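Long-range contact in toll-like receptor 6, Variable lymphocyte receptor B (PDB 3A79), which probably recognises microbial lipopeptides in innate immunity, as a Toll-like receptor ectodomain fused by engineering to a hagfish variable lymphocyte receptor fragment: residues T356-T361 with Q380-Q385. Residues are numbered along the deposited sequence; the frame is centred on the assembly and turned at random.
With NAG (2-acetamido-2-deoxy-beta-D-glucopyranose), chain G.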
loop_
_atom_site.group_PDB
_atom_site.type_symbol
_atom_site.label_atom_id
_atom_site.label_comp_id
_atom_site.label_asym_id
_atom_site.label_seq_id
_atom_site.Cartn_x
_atom_site.Cartn_y
_atom_site.Cartn_z
ATOM N N THR B 356 -13.004 9.887 -21.481
ATOM C CA THR B 356 -11.722 10.131 -22.116
ATOM C C THR B 356 -10.736 10.641 -21.078
ATOM O O THR B 356 -9.555 10.831 -21.370
ATOM C CB THR B 356 -11.837 11.115 -23.292
ATOM O OG1 THR B 356 -12.191 12.416 -22.808
ATOM C CG2 THR B 356 -12.894 10.629 -24.266
ATOM N N PHE B 357 -11.238 10.842 -19.862
ATOM C CA PHE B 357 -10.428 11.310 -18.752
ATOM C C PHE B 357 -10.842 10.654 -17.443
ATOM O O PHE B 357 -11.999 10.705 -17.045
ATOM C CB PHE B 357 -10.531 12.818 -18.631
ATOM C CG PHE B 357 -9.773 13.381 -17.475
ATOM C CD1 PHE B 357 -8.445 13.744 -17.616
ATOM C CD2 PHE B 357 -10.392 13.560 -16.244
ATOM C CE1 PHE B 357 -7.746 14.269 -16.547
ATOM C CE2 PHE B 357 -9.698 14.085 -15.171
ATOM C CZ PHE B 357 -8.371 14.438 -15.320
ATOM N N LEU B 358 -9.879 10.028 -16.779
ATOM C CA LEU B 358 -10.127 9.355 -15.514
ATOM C C LEU B 358 -9.033 9.707 -14.513
ATOM O O LEU B 358 -7.849 9.609 -14.821
ATOM C CB LEU B 358 -10.224 7.846 -15.731
ATOM C CG LEU B 358 -11.519 7.417 -16.425
ATOM C CD1 LEU B 358 -11.523 5.928 -16.651
ATOM C CD2 LEU B 358 -12.746 7.842 -15.622
ATOM N N ASN B 359 -9.442 10.147 -13.327
ATOM C CA ASN B 359 -8.527 10.601 -12.287
ATOM C C ASN B 359 -9.012 10.071 -10.952
ATOM O O ASN B 359 -9.893 10.651 -10.332
ATOM C CB ASN B 359 -8.457 12.137 -12.282
ATOM C CG ASN B 359 -7.582 12.708 -11.156
ATOM O OD1 ASN B 359 -7.113 11.986 -10.279
ATOM N ND2 ASN B 359 -7.378 14.035 -11.188
ATOM N N PHE B 360 -8.449 8.942 -10.532
ATOM C CA PHE B 360 -8.783 8.344 -9.246
ATOM C C PHE B 360 -7.619 8.470 -8.281
ATOM O O PHE B 360 -7.014 7.472 -7.893
ATOM C CB PHE B 360 -9.165 6.876 -9.420
ATOM C CG PHE B 360 -10.321 6.665 -10.356
ATOM C CD1 PHE B 360 -10.115 6.194 -11.643
ATOM C CD2 PHE B 360 -11.615 6.958 -9.956
ATOM C CE1 PHE B 360 -11.179 6.000 -12.504
ATOM C CE2 PHE B 360 -12.685 6.768 -10.812
ATOM C CZ PHE B 360 -12.467 6.288 -12.089
ATOM N N THR B 361 -7.313 9.708 -7.898
ATOM C CA THR B 361 -6.180 9.993 -7.021
ATOM C C THR B 361 -6.470 9.656 -5.562
ATOM O O THR B 361 -7.570 9.892 -5.058
ATOM C CB THR B 361 -5.747 11.480 -7.096
ATOM O OG1 THR B 361 -4.831 11.670 -8.178
ATOM C CG2 THR B 361 -5.059 11.889 -5.814
ATOM N N GLN B 380 -8.214 8.560 -22.781
ATOM C CA GLN B 380 -6.939 9.123 -23.216
ATOM C C GLN B 380 -5.971 9.305 -22.063
ATOM O O GLN B 380 -4.775 9.050 -22.190
ATOM C CB GLN B 380 -7.154 10.484 -23.859
ATOM C CG GLN B 380 -8.075 10.472 -25.034
ATOM C CD GLN B 380 -7.908 11.702 -25.885
ATOM O OE1 GLN B 380 -7.129 12.602 -25.547
ATOM N NE2 GLN B 380 -8.630 11.750 -27.006
ATOM N N THR B 381 -6.493 9.778 -20.940
ATOM C CA THR B 381 -5.663 10.044 -19.786
ATOM C C THR B 381 -6.259 9.358 -18.576
ATOM O O THR B 381 -7.396 9.607 -18.204
ATOM C CB THR B 381 -5.554 11.550 -19.528
ATOM O OG1 THR B 381 -5.068 12.203 -20.710
ATOM C CG2 THR B 381 -4.613 11.819 -18.357
ATOM N N LEU B 382 -5.489 8.472 -17.971
ATOM C CA LEU B 382 -5.925 7.790 -16.768
ATOM C C LEU B 382 -4.936 8.091 -15.646
ATOM O O LEU B 382 -3.728 8.059 -15.852
ATOM C CB LEU B 382 -6.035 6.284 -17.022
ATOM C CG LEU B 382 -6.172 5.389 -15.792
ATOM C CD1 LEU B 382 -7.597 5.396 -15.275
ATOM C CD2 LEU B 382 -5.737 3.987 -16.151
ATOM N N ILE B 383 -5.457 8.396 -14.463
ATOM C CA ILE B 383 -4.627 8.790 -13.331
ATOM C C ILE B 383 -4.949 7.949 -12.101
ATOM O O ILE B 383 -6.062 7.988 -11.580
ATOM C CB ILE B 383 -4.807 10.286 -13.003
ATOM C CG1 ILE B 383 -4.579 11.130 -14.256
ATOM C CG2 ILE B 383 -3.859 10.709 -11.904
ATOM C CD1 ILE B 383 -4.544 12.596 -13.990
ATOM N N LEU B 384 -3.961 7.193 -11.643
ATOM C CA LEU B 384 -4.127 6.300 -10.506
ATOM C C LEU B 384 -3.133 6.627 -9.373
ATOM O O LEU B 384 -2.858 5.804 -8.496
ATOM C CB LEU B 384 -4.011 4.851 -10.990
ATOM C CG LEU B 384 -5.206 4.481 -11.885
ATOM C CD1 LEU B 384 -4.893 3.349 -12.828
ATOM C CD2 LEU B 384 -6.438 4.129 -11.048
ATOM N N GLN B 385 -2.615 7.851 -9.394
ATOM C CA GLN B 385 -1.660 8.311 -8.395
ATOM C C GLN B 385 -2.142 8.199 -6.948
ATOM O O GLN B 385 -3.243 8.609 -6.608
ATOM C CB GLN B 385 -1.263 9.754 -8.687
ATOM C CG GLN B 385 -0.827 10.520 -7.466
ATOM C CD GLN B 385 -0.114 11.804 -7.830
ATOM O OE1 GLN B 385 0.342 12.551 -6.956
ATOM N NE2 GLN B 385 -0.002 12.066 -9.134
HETATM C C1 NAG G . -6.619 14.556 -10.071
HETATM C C2 NAG G . -6.085 15.918 -10.523
HETATM C C3 NAG G . -5.498 16.769 -9.393
HETATM C C4 NAG G . -6.305 16.712 -8.093
HETATM C C5 NAG G . -6.769 15.285 -7.801
HETATM C C6 NAG G . -7.755 15.277 -6.647
HETATM C C7 NAG G . -5.214 16.138 -12.797
HETATM C C8 NAG G . -4.012 15.987 -13.690
HETATM N N2 NAG G . -5.058 15.733 -11.532
HETATM O O3 NAG G . -5.353 18.111 -9.822
HETATM O O4 NAG G . -5.494 17.239 -7.046
HETATM O O5 NAG G . -7.414 14.712 -8.918
HETATM O O6 NAG G . -8.724 16.274 -6.885
HETATM O O7 NAG G . -6.268 16.609 -13.238
#
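Strands 357-359 and 381-383 pair in parallel on adjacent turns of the Toll-like receptor 6 solenoid, between strands 335-339 and 407-409. The ladder starts at Thr356 O, which accepts hydrogen bonds from Gln380 N and Thr381 N on the same face of its carbonyl plane. It continues with Leu358 N to Thr381 O (2.9 Å), Ile383 N to Leu358 O and Phe360 N to Ile383 O. Leu358 and Leu382 turn to the buried face, where branched, wholly apolar side chains suit the interior: with CG anti to the backbone N (chi1 167°), Leu382 brings CD1 to 3.6 Å from Leu358 CB. On the other face, beta-branched Thr381 and Ile383 suit extended strand, Thr381 CB lying near Phe357 CD1. There Asn359 carries an N-linked glycan, ND2 bonded to NAG C1; Ile383 offers apolar CD1 to the acetyl methyl C8, and the Phe357 ring edge faces O7. Thr361, third residue of the Asn-Phe-Thr sequon, donates a hydrogen bond from OG1 to Asn359 OD1 (3.1 Å) in the carbonyl plane. A valine here would deprive Asn359 OD1 of this bond and, lacking the sequon hydroxyl, would probably prevent glycan attachment. Such in-register parallel pairing, leucines inward, typifies the concave face of a leucine-rich repeat solenoid.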